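Local atomic coordinates of phosphoserine phosphatase (Thermococcus onnurineus, PDB entry 4AP9), a protein that probably hydrolyses L-phosphoserine to L-serine and phosphate with magnesium as cofactor, the last step of serine biosynthesis, as a member of the haloacid dehalogenase superfamily. Residues Lys9-Ile14 and Gly95-Leu100; Ser55-Val60 and Gln132-Arg137; Glu76-Ser81 and Leu109-Glu114; Glu143-Phe148 and Ala163-Arg168. All blocks are in the same frame, centred on the assembly; numbering follows the deposited sequence.

Overall arrangement
From the N terminus, residues 9-14 lead into strand 11-15 of the central sheet. Interaction 1 pairs them with 95-100 and closes a mostly helical loop of 80 residues. Inside that loop lie 55-60 and 76-81, whose partners come later, so interactions 2 and 3 both cross interaction 1. Interaction 3 joins 76-81 to 109-114 and is nested in the loop that interaction 2 closes by packing helix 52-62 on strand 130-135, outermost in this chain. Interaction 4 follows in series and brings together the helical segments 143-148 and 163-168. Interaction 1 touches two of the others: L100 meets F112 of interaction 3, and V13 meets L145 and M165 of interaction 4. Interaction 2 shares only its sheet.

Interaction 1 of 4, residues Lys9-Ile14 and Gly95-Leu100; sequences KKVAVI and GFKVVL
K10 lies across one face of the F96 ring. Its CG stands 3.5 Å from CD2 of F96, and CE sits 3.9 Å from the centroid of that ring, a CH-pi contact. NZ continues over the same face, 4.7 Å from the F96 centroid and 9° off the ring normal, so the pair is also cation-pi. CG of K10 falls between the backbone N and the carbonyl carbon (chi1 54°), which carries the chain out over the ring. A bend at chi4 then brings NZ to O of G95, a weak hydrogen bond. A12 CB approaches the same ring obliquely, 3.7 Å from CD2 of F96. G95 has positive phi and ends the preceding helix in a Schellman motif.

Beyond this point the two strands run parallel. A12 bonds twice to the neighbouring strand: its N donates to O of K97 at 2.7 Å, and its O accepts from N of V99 at 2.8 Å. On one face V11 CG1 crosses V99 CG2 at 3.7 Å. On the other, I14 and L100 lie side by side, with CD1 of I14 3.8 Å from CD2 of L100.

Strand 153-157 pairs with the far edge of strand 11-15. Helix 82-93 packs on the face of A12, I14 and V98, and helix 141-145 on the face of V13 and V99, in the layered manner of the Rossmann-like HAD core.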
loop_
_atom_site.group_PDB
_atom_site.type_symbol
_atom_site.label_atom_id
_atom_site.label_comp_id
_atom_site.label_asym_id
_atom_site.label_seq_id
_atom_site.Cartn_x
_atom_site.Cartn_y
_atom_site.Cartn_z
ATOM N N LYS A 9 -8.169 -15.686 15.445
ATOM C CA LYS A 9 -9.630 -15.648 15.474
ATOM C C LYS A 9 -10.225 -14.315 15.026
ATOM O O LYS A 9 -9.641 -13.260 15.254
ATOM C CB LYS A 9 -10.142 -15.972 16.877
ATOM C CG LYS A 9 -9.804 -17.381 17.346
ATOM C CD LYS A 9 -10.647 -17.788 18.543
ATOM C CE LYS A 9 -9.766 -18.382 19.633
ATOM N NZ LYS A 9 -10.501 -19.383 20.451
ATOM N N LYS A 10 -11.400 -14.379 14.405
ATOM C CA LYS A 10 -12.192 -13.178 14.144
ATOM C C LYS A 10 -12.442 -12.441 15.446
ATOM O O LYS A 10 -12.578 -13.059 16.501
ATOM C CB LYS A 10 -13.518 -13.524 13.447
ATOM C CG LYS A 10 -14.383 -14.564 14.156
ATOM C CD LYS A 10 -15.384 -15.191 13.182
ATOM C CE LYS A 10 -16.134 -16.336 13.821
ATOM N NZ LYS A 10 -15.198 -17.364 14.321
ATOM N N VAL A 11 -12.504 -11.116 15.360
ATOM C CA VAL A 11 -12.572 -10.280 16.537
ATOM C C VAL A 11 -13.973 -9.728 16.709
ATOM O O VAL A 11 -14.569 -9.220 15.765
ATOM C CB VAL A 11 -11.547 -9.145 16.452
ATOM C CG1 VAL A 11 -11.682 -8.210 17.638
ATOM C CG2 VAL A 11 -10.148 -9.743 16.376
ATOM N N ALA A 12 -14.509 -9.901 17.908
ATOM C CA ALA A 12 -15.782 -9.304 18.285
ATOM C C ALA A 12 -15.467 -8.107 19.171
ATOM O O ALA A 12 -15.012 -8.276 20.308
ATOM C CB ALA A 12 -16.621 -10.312 19.043
ATOM N N VAL A 13 -15.671 -6.899 18.647
ATOM C CA VAL A 13 -15.431 -5.670 19.415
ATOM C C VAL A 13 -16.764 -5.185 19.958
ATOM O O VAL A 13 -17.729 -5.027 19.197
ATOM C CB VAL A 13 -14.813 -4.556 18.545
ATOM C CG1 VAL A 13 -14.582 -3.274 19.356
ATOM C CG2 VAL A 13 -13.496 -5.025 17.933
ATOM N N ILE A 14 -16.818 -4.974 21.273
ATOM C CA ILE A 14 -17.998 -4.394 21.896
ATOM C C ILE A 14 -17.692 -3.032 22.507
ATOM O O ILE A 14 -16.842 -2.923 23.397
ATOM C CB ILE A 14 -18.570 -5.312 23.013
ATOM C CG1 ILE A 14 -18.871 -6.712 22.468
ATOM C CG2 ILE A 14 -19.825 -4.679 23.627
ATOM C CD1 ILE A 14 -19.116 -7.724 23.546
ATOM N N GLY A 95 -16.581 -18.685 18.505
ATOM C CA GLY A 95 -15.265 -18.633 17.890
ATOM C C GLY A 95 -14.660 -17.251 17.721
ATOM O O GLY A 95 -13.777 -17.059 16.895
ATOM N N PHE A 96 -15.141 -16.289 18.497
ATOM C CA PHE A 96 -14.608 -14.934 18.452
ATOM C C PHE A 96 -13.601 -14.712 19.565
ATOM O O PHE A 96 -13.725 -15.288 20.648
ATOM C CB PHE A 96 -15.741 -13.909 18.612
ATOM C CG PHE A 96 -16.663 -13.839 17.433
ATOM C CD1 PHE A 96 -17.733 -14.704 17.326
ATOM C CD2 PHE A 96 -16.463 -12.902 16.437
ATOM C CE1 PHE A 96 -18.588 -14.645 16.241
ATOM C CE2 PHE A 96 -17.311 -12.835 15.346
ATOM C CZ PHE A 96 -18.379 -13.709 15.249
ATOM N N LYS A 97 -12.605 -13.880 19.297
ATOM C CA LYS A 97 -11.862 -13.230 20.369
ATOM C C LYS A 97 -12.637 -11.950 20.713
ATOM O O LYS A 97 -13.043 -11.215 19.814
ATOM C CB LYS A 97 -10.458 -12.892 19.900
ATOM C CG LYS A 97 -9.696 -11.994 20.831
ATOM C CD LYS A 97 -8.264 -11.892 20.369
ATOM C CE LYS A 97 -7.943 -10.518 19.882
ATOM N NZ LYS A 97 -6.464 -10.307 19.916
ATOM N N VAL A 98 -12.851 -11.694 21.999
ATOM C CA VAL A 98 -13.699 -10.574 22.436
ATOM C C VAL A 98 -12.901 -9.379 22.960
ATOM O O VAL A 98 -12.096 -9.516 23.883
ATOM C CB VAL A 98 -14.667 -11.039 23.539
ATOM C CG1 VAL A 98 -15.566 -9.892 24.000
ATOM C CG2 VAL A 98 -15.497 -12.212 23.035
ATOM N N VAL A 99 -13.134 -8.206 22.371
ATOM C CA VAL A 99 -12.418 -6.995 22.747
ATOM C C VAL A 99 -13.434 -5.983 23.213
ATOM O O VAL A 99 -14.363 -5.634 22.475
ATOM C CB VAL A 99 -11.594 -6.407 21.573
ATOM C CG1 VAL A 99 -10.881 -5.153 22.017
ATOM C CG2 VAL A 99 -10.578 -7.436 21.065
ATOM N N LEU A 100 -13.279 -5.525 24.448
ATOM C CA LEU A 100 -14.208 -4.553 25.005
ATOM C C LEU A 100 -13.545 -3.192 24.953
ATOM O O LEU A 100 -12.399 -3.045 25.369
ATOM C CB LEU A 100 -14.554 -4.918 26.454
ATOM C CG LEU A 100 -15.136 -6.303 26.736
ATOM C CD1 LEU A 100 -15.661 -6.361 28.159
ATOM C CD2 LEU A 100 -16.240 -6.678 25.767
#

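Interaction 2 of 4, residues Ser55-Val60 and Gln132-Arg137; sequences SLLKRV and QGIRLR
The CG2 methyl of I134 touches two side chains of helix 52-62, L57 and V60. CG2 of I134 is 4.0 Å from CD2 of L57, and V60 CG2 meets the same methyl at 4.0 Å. Both side chains cross I134 at about a right angle. CG1 of I134 is anti to the backbone N (chi1 -173°), which turns CG2 to L57 and V60, while CD1 of I134, at the end of the other branch, reaches CD2 of L56 at 4.3 Å. V60 uses its other methyl on the backbone, CG1 lying 3.8 Å from CA of G133. Farther along, L56 and L136 slide past each other, CD2 of L56 to CD2 of L136 4.0 Å apart.

A water donates to O of V60 at 3.1 Å and, weakly, to O of Q132. W26 of helix 25-33 backs L56 and V60. The strand is held by backbone bonds to strand 118-127 on one edge and by parallel pairing with a strand of a third subunit.

No direct hydrogen bond joins the two segments. Apart from the one bridging water, cohesion is apolar and rests on the fit of branched aliphatic side chains.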
loop_
_atom_site.group_PDB
_atom_site.type_symbol
_atom_site.label_atom_id
_atom_site.label_comp_id
_atom_site.label_asym_id
_atom_site.label_seq_id
_atom_site.Cartn_x
_atom_site.Cartn_y
_atom_site.Cartn_z
ATOM N N SER A 55 -15.853 18.925 22.744
ATOM C CA SER A 55 -16.836 18.685 23.791
ATOM C C SER A 55 -16.269 17.860 24.954
ATOM O O SER A 55 -16.517 18.162 26.125
ATOM C CB SER A 55 -18.061 17.991 23.215
ATOM O OG SER A 55 -19.094 17.973 24.177
ATOM N N LEU A 56 -15.504 16.827 24.626
ATOM C CA LEU A 56 -14.916 15.963 25.649
ATOM C C LEU A 56 -13.992 16.742 26.570
ATOM O O LEU A 56 -14.082 16.634 27.793
ATOM C CB LEU A 56 -14.146 14.807 25.001
ATOM C CG LEU A 56 -13.425 13.840 25.937
ATOM C CD1 LEU A 56 -14.401 13.330 27.005
ATOM C CD2 LEU A 56 -12.809 12.678 25.150
ATOM N N LEU A 57 -13.104 17.546 25.993
ATOM C CA LEU A 57 -12.139 18.254 26.827
ATOM C C LEU A 57 -12.810 19.339 27.656
ATOM O O LEU A 57 -12.345 19.667 28.747
ATOM C CB LEU A 57 -10.998 18.831 25.996
ATOM C CG LEU A 57 -10.142 17.767 25.310
ATOM C CD1 LEU A 57 -8.944 18.421 24.651
ATOM C CD2 LEU A 57 -9.696 16.689 26.323
ATOM N N LYS A 58 -13.904 19.901 27.146
ATOM C CA LYS A 58 -14.673 20.867 27.941
ATOM C C LYS A 58 -15.336 20.200 29.153
ATOM O O LYS A 58 -15.408 20.783 30.240
ATOM C CB LYS A 58 -15.728 21.587 27.088
ATOM C CG LYS A 58 -15.173 22.674 26.165
ATOM C CD LYS A 58 -16.301 23.398 25.429
ATOM C CE LYS A 58 -15.846 24.766 24.894
ATOM N NZ LYS A 58 -14.578 24.722 24.106
ATOM N N ARG A 59 -15.834 18.982 28.962
ATOM C CA ARG A 59 -16.392 18.205 30.065
ATOM C C ARG A 59 -15.292 17.878 31.076
ATOM O O ARG A 59 -15.479 18.007 32.285
ATOM C CB ARG A 59 -17.052 16.924 29.541
ATOM C CG ARG A 59 -18.442 17.173 28.913
ATOM C CD ARG A 59 -19.060 15.919 28.325
ATOM N NE ARG A 59 -18.492 15.603 27.013
ATOM C CZ ARG A 59 -18.318 14.382 26.535
ATOM N NH1 ARG A 59 -18.652 13.321 27.250
ATOM N NH2 ARG A 59 -17.791 14.216 25.341
ATOM N N VAL A 60 -14.134 17.471 30.572
ATOM C CA VAL A 60 -13.013 17.129 31.443
ATOM C C VAL A 60 -12.629 18.322 32.317
ATOM O O VAL A 60 -12.375 18.173 33.512
ATOM C CB VAL A 60 -11.814 16.668 30.629
ATOM C CG1 VAL A 60 -10.523 16.731 31.466
ATOM C CG2 VAL A 60 -12.075 15.274 30.119
ATOM N N GLN A 132 -7.191 15.665 37.522
ATOM C CA GLN A 132 -6.529 16.709 36.743
ATOM C C GLN A 132 -6.860 16.711 35.249
ATOM O O GLN A 132 -6.844 17.763 34.624
ATOM C CB GLN A 132 -5.008 16.647 36.930
ATOM C CG GLN A 132 -4.533 17.175 38.265
ATOM C CD GLN A 132 -5.366 18.337 38.754
ATOM O OE1 GLN A 132 -5.592 19.312 38.031
ATOM N NE2 GLN A 132 -5.840 18.235 39.991
ATOM N N GLY A 133 -7.152 15.547 34.679
ATOM C CA GLY A 133 -7.425 15.473 33.252
ATOM C C GLY A 133 -7.528 14.053 32.732
ATOM O O GLY A 133 -7.609 13.096 33.514
ATOM N N ILE A 134 -7.551 13.923 31.408
ATOM C CA ILE A 134 -7.736 12.627 30.759
ATOM C C ILE A 134 -6.485 12.186 29.994
ATOM O O ILE A 134 -5.803 13.006 29.389
ATOM C CB ILE A 134 -8.941 12.669 29.796
ATOM C CG1 ILE A 134 -9.263 11.268 29.245
ATOM C CG2 ILE A 134 -8.702 13.674 28.682
ATOM C CD1 ILE A 134 -10.630 11.187 28.525
ATOM N N ARG A 135 -6.187 10.896 30.049
ATOM C CA ARG A 135 -5.179 10.306 29.181
ATOM C C ARG A 135 -5.931 9.718 28.005
ATOM O O ARG A 135 -6.667 8.744 28.179
ATOM C CB ARG A 135 -4.423 9.172 29.885
ATOM C CG ARG A 135 -3.698 9.545 31.170
ATOM C CD ARG A 135 -2.680 8.445 31.544
ATOM N NE ARG A 135 -2.461 8.370 32.988
ATOM C CZ ARG A 135 -1.631 9.173 33.659
ATOM N NH1 ARG A 135 -0.952 10.118 33.009
ATOM N NH2 ARG A 135 -1.486 9.047 34.978
ATOM N N LEU A 136 -5.759 10.306 26.821
ATOM C CA LEU A 136 -6.410 9.811 25.612
ATOM C C LEU A 136 -5.549 8.713 25.017
ATOM O O LEU A 136 -4.440 8.968 24.554
ATOM C CB LEU A 136 -6.587 10.934 24.577
ATOM C CG LEU A 136 -7.499 12.112 24.915
ATOM C CD1 LEU A 136 -7.544 13.089 23.744
ATOM C CD2 LEU A 136 -8.908 11.642 25.256
ATOM N N ARG A 137 -6.049 7.487 25.050
ATOM C CA ARG A 137 -5.193 6.340 24.761
ATOM C C ARG A 137 -5.389 5.796 23.352
ATOM O O ARG A 137 -4.671 4.891 22.910
ATOM C CB ARG A 137 -5.420 5.276 25.826
ATOM C CG ARG A 137 -5.166 5.838 27.227
ATOM C CD ARG A 137 -5.214 4.781 28.308
ATOM N NE ARG A 137 -4.181 3.769 28.111
ATOM C CZ ARG A 137 -4.425 2.464 28.069
ATOM N NH1 ARG A 137 -5.662 2.018 28.218
ATOM N NH2 ARG A 137 -3.434 1.605 27.888
HETATM O O HOH W 1 -9.455 18.524 34.561
#

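Interaction 3 of 4, residues Glu76-Ser81 and Leu109-Glu114; sequences EKVNVS and LEPFKE
V78 lays its CG1 methyl against F112 and P111. CG1 of V78 comes within 3.4 Å of CE2 of F112, approaching the ring obliquely. The same methyl is 3.7 Å from CG of P111, and the two side chains cross at about a right angle. With CG1 anti to the backbone N (chi1 177°), this methyl is the branch that enters the contact. It also meets CD2 of L109, at 4.1 Å.

V80 works on the other edge of the patch with CG2. That methyl sits 3.3 Å from the carbonyl O of P111, and 4.0 Å from CD1 of F112. Between the two valines the backbone passes the end of the ring, where O of N79 lies 4.0 Å from CZ of F112. The 109-114 segment is turned upon itself, N of F112 bonding back to O of L109, a turn that presents P111 and F112 together to the two valines. An alanine in place of F112 would probably open a gap beside V78 CG1 and V80 CG2, leaving both methyls without their aromatic partner.

F112 also reaches I16, L20 and F119, and L109 touches S102. S81 caps the start of helix 82-93. The contact thus joins the loop leading into that helix to the one following strand 97-102. In HAD phosphatases the end of this strand usually carries the conserved Ser or Thr of motif II, a position consistent with S102.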
loop_
_atom_site.group_PDB
_atom_site.type_symbol
_atom_site.label_atom_id
_atom_site.label_comp_id
_atom_site.label_asym_id
_atom_site.label_seq_id
_atom_site.Cartn_x
_atom_site.Cartn_y
_atom_site.Cartn_z
ATOM N N GLU A 76 -19.556 1.774 41.429
ATOM C CA GLU A 76 -20.668 1.092 42.082
ATOM C C GLU A 76 -21.916 1.005 41.191
ATOM O O GLU A 76 -22.780 0.152 41.401
ATOM C CB GLU A 76 -20.984 1.772 43.412
ATOM C CG GLU A 76 -19.843 1.639 44.413
ATOM C CD GLU A 76 -20.061 2.432 45.680
ATOM O OE1 GLU A 76 -21.157 3.012 45.841
ATOM O OE2 GLU A 76 -19.128 2.474 46.513
ATOM N N LYS A 77 -22.007 1.883 40.198
ATOM C CA LYS A 77 -23.136 1.878 39.274
ATOM C C LYS A 77 -22.840 1.054 38.020
ATOM O O LYS A 77 -23.655 0.972 37.108
ATOM C CB LYS A 77 -23.522 3.305 38.883
ATOM C CG LYS A 77 -24.305 4.046 39.951
ATOM C CD LYS A 77 -24.989 5.286 39.378
ATOM C CE LYS A 77 -25.831 5.996 40.422
ATOM N NZ LYS A 77 -26.753 7.001 39.798
ATOM N N VAL A 78 -21.666 0.448 37.984
ATOM C CA VAL A 78 -21.245 -0.352 36.847
ATOM C C VAL A 78 -21.180 -1.803 37.277
ATOM O O VAL A 78 -20.399 -2.156 38.156
ATOM C CB VAL A 78 -19.841 0.079 36.376
ATOM C CG1 VAL A 78 -19.365 -0.795 35.226
ATOM C CG2 VAL A 78 -19.839 1.561 36.004
ATOM N N ASN A 79 -21.999 -2.651 36.667
ATOM C CA ASN A 79 -22.025 -4.059 37.046
ATOM C C ASN A 79 -22.114 -4.959 35.821
ATOM O O ASN A 79 -22.779 -4.615 34.852
ATOM C CB ASN A 79 -23.193 -4.326 38.006
ATOM C CG ASN A 79 -23.242 -3.319 39.165
ATOM O OD1 ASN A 79 -22.460 -3.409 40.119
ATOM N ND2 ASN A 79 -24.165 -2.355 39.082
ATOM N N VAL A 80 -21.420 -6.093 35.856
ATOM C CA VAL A 80 -21.532 -7.090 34.790
ATOM C C VAL A 80 -22.796 -7.909 34.994
ATOM O O VAL A 80 -22.849 -8.768 35.870
ATOM C CB VAL A 80 -20.334 -8.035 34.798
ATOM C CG1 VAL A 80 -20.457 -9.065 33.687
ATOM C CG2 VAL A 80 -19.048 -7.237 34.679
ATOM N N SER A 81 -23.814 -7.640 34.183
ATOM C CA SER A 81 -25.090 -8.345 34.293
ATOM C C SER A 81 -24.985 -9.767 33.758
ATOM O O SER A 81 -24.054 -10.097 33.022
ATOM C CB SER A 81 -26.172 -7.590 33.527
ATOM O OG SER A 81 -25.937 -7.670 32.128
ATOM N N LEU A 109 -14.807 1.681 34.614
ATOM C CA LEU A 109 -15.323 0.491 33.930
ATOM C C LEU A 109 -14.574 -0.763 34.368
ATOM O O LEU A 109 -14.632 -1.807 33.721
ATOM C CB LEU A 109 -15.245 0.668 32.414
ATOM C CG LEU A 109 -16.199 1.728 31.855
ATOM C CD1 LEU A 109 -15.993 1.907 30.348
ATOM C CD2 LEU A 109 -17.655 1.378 32.170
ATOM N N GLU A 110 -13.887 -0.646 35.488
ATOM C CA GLU A 110 -13.115 -1.743 36.047
ATOM C C GLU A 110 -13.856 -3.098 36.114
ATOM O O GLU A 110 -13.250 -4.152 35.888
ATOM C CB GLU A 110 -12.572 -1.319 37.413
ATOM C CG GLU A 110 -11.617 -2.303 38.028
ATOM C CD GLU A 110 -12.329 -3.363 38.824
ATOM O OE1 GLU A 110 -13.552 -3.210 39.055
ATOM O OE2 GLU A 110 -11.667 -4.354 39.210
ATOM N N PRO A 111 -15.166 -3.085 36.413
ATOM C CA PRO A 111 -15.845 -4.389 36.453
ATOM C C PRO A 111 -15.744 -5.201 35.144
ATOM O O PRO A 111 -15.846 -6.427 35.176
ATOM C CB PRO A 111 -17.308 -4.015 36.767
ATOM C CG PRO A 111 -17.217 -2.717 37.503
ATOM C CD PRO A 111 -16.031 -1.988 36.892
ATOM N N PHE A 112 -15.525 -4.528 34.016
ATOM C CA PHE A 112 -15.445 -5.194 32.719
ATOM C C PHE A 112 -14.010 -5.553 32.326
ATOM O O PHE A 112 -13.781 -6.134 31.273
ATOM C CB PHE A 112 -16.027 -4.287 31.636
ATOM C CG PHE A 112 -17.496 -4.055 31.763
ATOM C CD1 PHE A 112 -18.395 -5.039 31.386
ATOM C CD2 PHE A 112 -17.988 -2.852 32.246
ATOM C CE1 PHE A 112 -19.753 -4.826 31.494
ATOM C CE2 PHE A 112 -19.343 -2.644 32.361
ATOM C CZ PHE A 112 -20.227 -3.636 31.976
ATOM N N LYS A 113 -13.050 -5.198 33.178
ATOM C CA LYS A 113 -11.630 -5.254 32.826
ATOM C C LYS A 113 -11.166 -6.655 32.407
ATOM O O LYS A 113 -10.299 -6.800 31.549
ATOM C CB LYS A 113 -10.810 -4.766 34.021
ATOM C CG LYS A 113 -9.327 -4.550 33.786
ATOM C CD LYS A 113 -8.682 -4.201 35.123
ATOM C CE LYS A 113 -7.345 -3.488 34.968
ATOM N NZ LYS A 113 -6.895 -2.867 36.259
ATOM N N GLU A 114 -11.732 -7.685 33.026
ATOM C CA GLU A 114 -11.285 -9.052 32.766
ATOM C C GLU A 114 -12.345 -9.898 32.074
ATOM O O GLU A 114 -12.174 -11.115 31.911
ATOM C CB GLU A 114 -10.872 -9.733 34.069
ATOM C CG GLU A 114 -9.843 -8.967 34.873
ATOM C CD GLU A 114 -8.488 -8.934 34.200
ATOM O OE1 GLU A 114 -8.290 -9.663 33.199
ATOM O OE2 GLU A 114 -7.618 -8.171 34.670
#

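Interaction 4 of 4, residues Glu143-Phe148 and Ala163-Arg168; sequences EFLKRF and AKMFER
The backbones of two short helical segments come closest at L145 and R168, CA to CA 6.6 Å. L145 points at the other segment: its CD2 is 3.4 Å from CB of R168, and CD1 meets CE of M165, a selenomethionine, at 4.2 Å. R168 bends at chi2 (-86°), which brings its guanidinium under the K146 chain. CG of K146 lies over the centre of that group, 3.4 Å above the R168 plane. K146 runs on extended, and its NZ forms a salt bridge with OE1 of E143 at 2.8 Å, on the syn lone pair. This carboxylate probably offsets the nearness of K146 and R168, two like charges. An alanine in place of K146 would probably leave E143 without this partner and the R168 guanidinium freer to turn. A water bridges O of L145 and NH1 of R168.

K164 is salt-bridged to D140, which lines a bound NDSB-201 pocket. Toward the sheet, L145 and M165 pack on V13 of strand 11-15, and M165 on I101 of strand 97-102.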
loop_
_atom_site.group_PDB
_atom_site.type_symbol
_atom_site.label_atom_id
_atom_site.label_comp_id
_atom_site.label_asym_id
_atom_site.label_seq_id
_atom_site.Cartn_x
_atom_site.Cartn_y
_atom_site.Cartn_z
ATOM N N GLU A 143 -10.058 4.407 14.814
ATOM C CA GLU A 143 -8.601 4.322 14.761
ATOM C C GLU A 143 -8.135 3.137 15.580
ATOM O O GLU A 143 -7.223 2.409 15.178
ATOM C CB GLU A 143 -7.940 5.599 15.296
ATOM C CG GLU A 143 -7.928 6.746 14.324
ATOM C CD GLU A 143 -7.326 6.365 12.986
ATOM O OE1 GLU A 143 -6.125 6.031 12.934
ATOM O OE2 GLU A 143 -8.066 6.408 11.992
ATOM N N PHE A 144 -8.774 2.931 16.729
ATOM C CA PHE A 144 -8.397 1.816 17.587
ATOM C C PHE A 144 -8.549 0.471 16.874
ATOM O O PHE A 144 -7.721 -0.422 17.041
ATOM C CB PHE A 144 -9.207 1.792 18.884
ATOM C CG PHE A 144 -8.881 0.625 19.759
ATOM C CD1 PHE A 144 -7.661 0.562 20.412
ATOM C CD2 PHE A 144 -9.775 -0.417 19.911
ATOM C CE1 PHE A 144 -7.346 -0.533 21.208
ATOM C CE2 PHE A 144 -9.461 -1.509 20.715
ATOM C CZ PHE A 144 -8.246 -1.553 21.358
ATOM N N LEU A 145 -9.612 0.326 16.094
ATOM C CA LEU A 145 -9.865 -0.925 15.368
ATOM C C LEU A 145 -8.764 -1.326 14.378
ATOM O O LEU A 145 -8.671 -2.495 14.008
ATOM C CB LEU A 145 -11.220 -0.891 14.657
ATOM C CG LEU A 145 -12.383 -1.634 15.328
ATOM C CD1 LEU A 145 -12.639 -1.120 16.732
ATOM C CD2 LEU A 145 -13.655 -1.557 14.482
ATOM N N LYS A 146 -7.953 -0.363 13.950
ATOM C CA LYS A 146 -6.807 -0.650 13.083
ATOM C C LYS A 146 -5.862 -1.669 13.714
ATOM O O LYS A 146 -5.066 -2.303 13.027
ATOM C CB LYS A 146 -6.036 0.631 12.757
ATOM C CG LYS A 146 -6.760 1.603 11.847
ATOM C CD LYS A 146 -5.880 2.814 11.573
ATOM C CE LYS A 146 -6.505 3.753 10.558
ATOM N NZ LYS A 146 -5.677 4.986 10.343
ATOM N N ARG A 147 -5.950 -1.806 15.036
ATOM C CA ARG A 147 -5.182 -2.799 15.777
ATOM C C ARG A 147 -5.467 -4.227 15.290
ATOM O O ARG A 147 -4.626 -5.124 15.397
ATOM C CB ARG A 147 -5.581 -2.660 17.244
ATOM C CG ARG A 147 -4.723 -3.386 18.220
ATOM C CD ARG A 147 -4.979 -2.822 19.611
ATOM N NE ARG A 147 -4.267 -1.567 19.836
ATOM C CZ ARG A 147 -3.689 -1.256 20.994
ATOM N NH1 ARG A 147 -3.765 -2.108 22.008
ATOM N NH2 ARG A 147 -3.049 -0.100 21.148
ATOM N N PHE A 148 -6.666 -4.419 14.747
ATOM C CA PHE A 148 -7.125 -5.725 14.310
ATOM C C PHE A 148 -7.336 -5.767 12.798
ATOM O O PHE A 148 -8.183 -6.496 12.300
ATOM C CB PHE A 148 -8.412 -6.068 15.072
ATOM C CG PHE A 148 -8.274 -5.865 16.551
ATOM C CD1 PHE A 148 -7.568 -6.774 17.316
ATOM C CD2 PHE A 148 -8.800 -4.744 17.164
ATOM C CE1 PHE A 148 -7.408 -6.583 18.679
ATOM C CE2 PHE A 148 -8.635 -4.539 18.521
ATOM C CZ PHE A 148 -7.946 -5.452 19.278
ATOM N N ALA A 163 -20.004 6.278 12.744
ATOM C CA ALA A 163 -19.738 5.637 11.460
ATOM C C ALA A 163 -18.273 5.240 11.350
ATOM O O ALA A 163 -17.939 4.257 10.704
ATOM C CB ALA A 163 -20.126 6.558 10.310
ATOM N N LYS A 164 -17.395 6.016 11.974
ATOM C CA LYS A 164 -15.961 5.751 11.883
ATOM C C LYS A 164 -15.641 4.352 12.409
ATOM O O LYS A 164 -14.877 3.599 11.807
ATOM C CB LYS A 164 -15.175 6.809 12.669
ATOM C CG LYS A 164 -13.677 6.839 12.371
ATOM C CD LYS A 164 -13.045 8.160 12.814
ATOM C CE LYS A 164 -11.625 8.300 12.257
ATOM N NZ LYS A 164 -11.034 9.674 12.471
HETATM N N MSE A 165 -16.241 4.000 13.534
HETATM C CA MSE A 165 -16.001 2.685 14.118
HETATM C C MSE A 165 -16.579 1.583 13.248
HETATM O O MSE A 165 -15.917 0.590 12.951
HETATM C CB MSE A 165 -16.581 2.597 15.523
HETATM C CG MSE A 165 -16.194 1.326 16.216
HETATM SE SE MSE A 165 -17.188 0.998 17.860
HETATM C CE MSE A 165 -16.531 -0.738 18.241
ATOM N N PHE A 166 -17.819 1.763 12.810
ATOM C CA PHE A 166 -18.484 0.712 12.047
ATOM C C PHE A 166 -17.908 0.541 10.641
ATOM O O PHE A 166 -17.958 -0.554 10.078
ATOM C CB PHE A 166 -19.995 0.960 11.993
ATOM C CG PHE A 166 -20.701 0.606 13.254
ATOM C CD1 PHE A 166 -20.812 -0.721 13.650
ATOM C CD2 PHE A 166 -21.269 1.589 14.049
ATOM C CE1 PHE A 166 -21.469 -1.062 14.818
ATOM C CE2 PHE A 166 -21.933 1.253 15.216
ATOM C CZ PHE A 166 -22.034 -0.076 15.604
ATOM N N GLU A 167 -17.361 1.612 10.074
ATOM C CA GLU A 167 -16.711 1.521 8.768
ATOM C C GLU A 167 -15.570 0.506 8.795
ATOM O O GLU A 167 -15.255 -0.125 7.780
ATOM C CB GLU A 167 -16.178 2.889 8.328
ATOM C CG GLU A 167 -17.017 3.593 7.258
ATOM C CD GLU A 167 -16.408 4.929 6.822
ATOM O OE1 GLU A 167 -15.660 5.544 7.621
ATOM O OE2 GLU A 167 -16.672 5.361 5.676
ATOM N N ARG A 168 -14.962 0.357 9.967
ATOM C CA ARG A 168 -13.838 -0.546 10.159
ATOM C C ARG A 168 -14.289 -1.998 10.257
ATOM O O ARG A 168 -13.510 -2.907 10.004
ATOM C CB ARG A 168 -13.061 -0.154 11.430
ATOM C CG ARG A 168 -12.094 0.988 11.234
ATOM C CD ARG A 168 -10.805 0.394 10.727
ATOM N NE ARG A 168 -9.978 1.319 9.979
ATOM C CZ ARG A 168 -8.946 0.915 9.250
ATOM N NH1 ARG A 168 -8.653 -0.388 9.189
ATOM N NH2 ARG A 168 -8.215 1.795 8.584
HETATM O O HOH W 2 -9.381 -2.714 11.221
#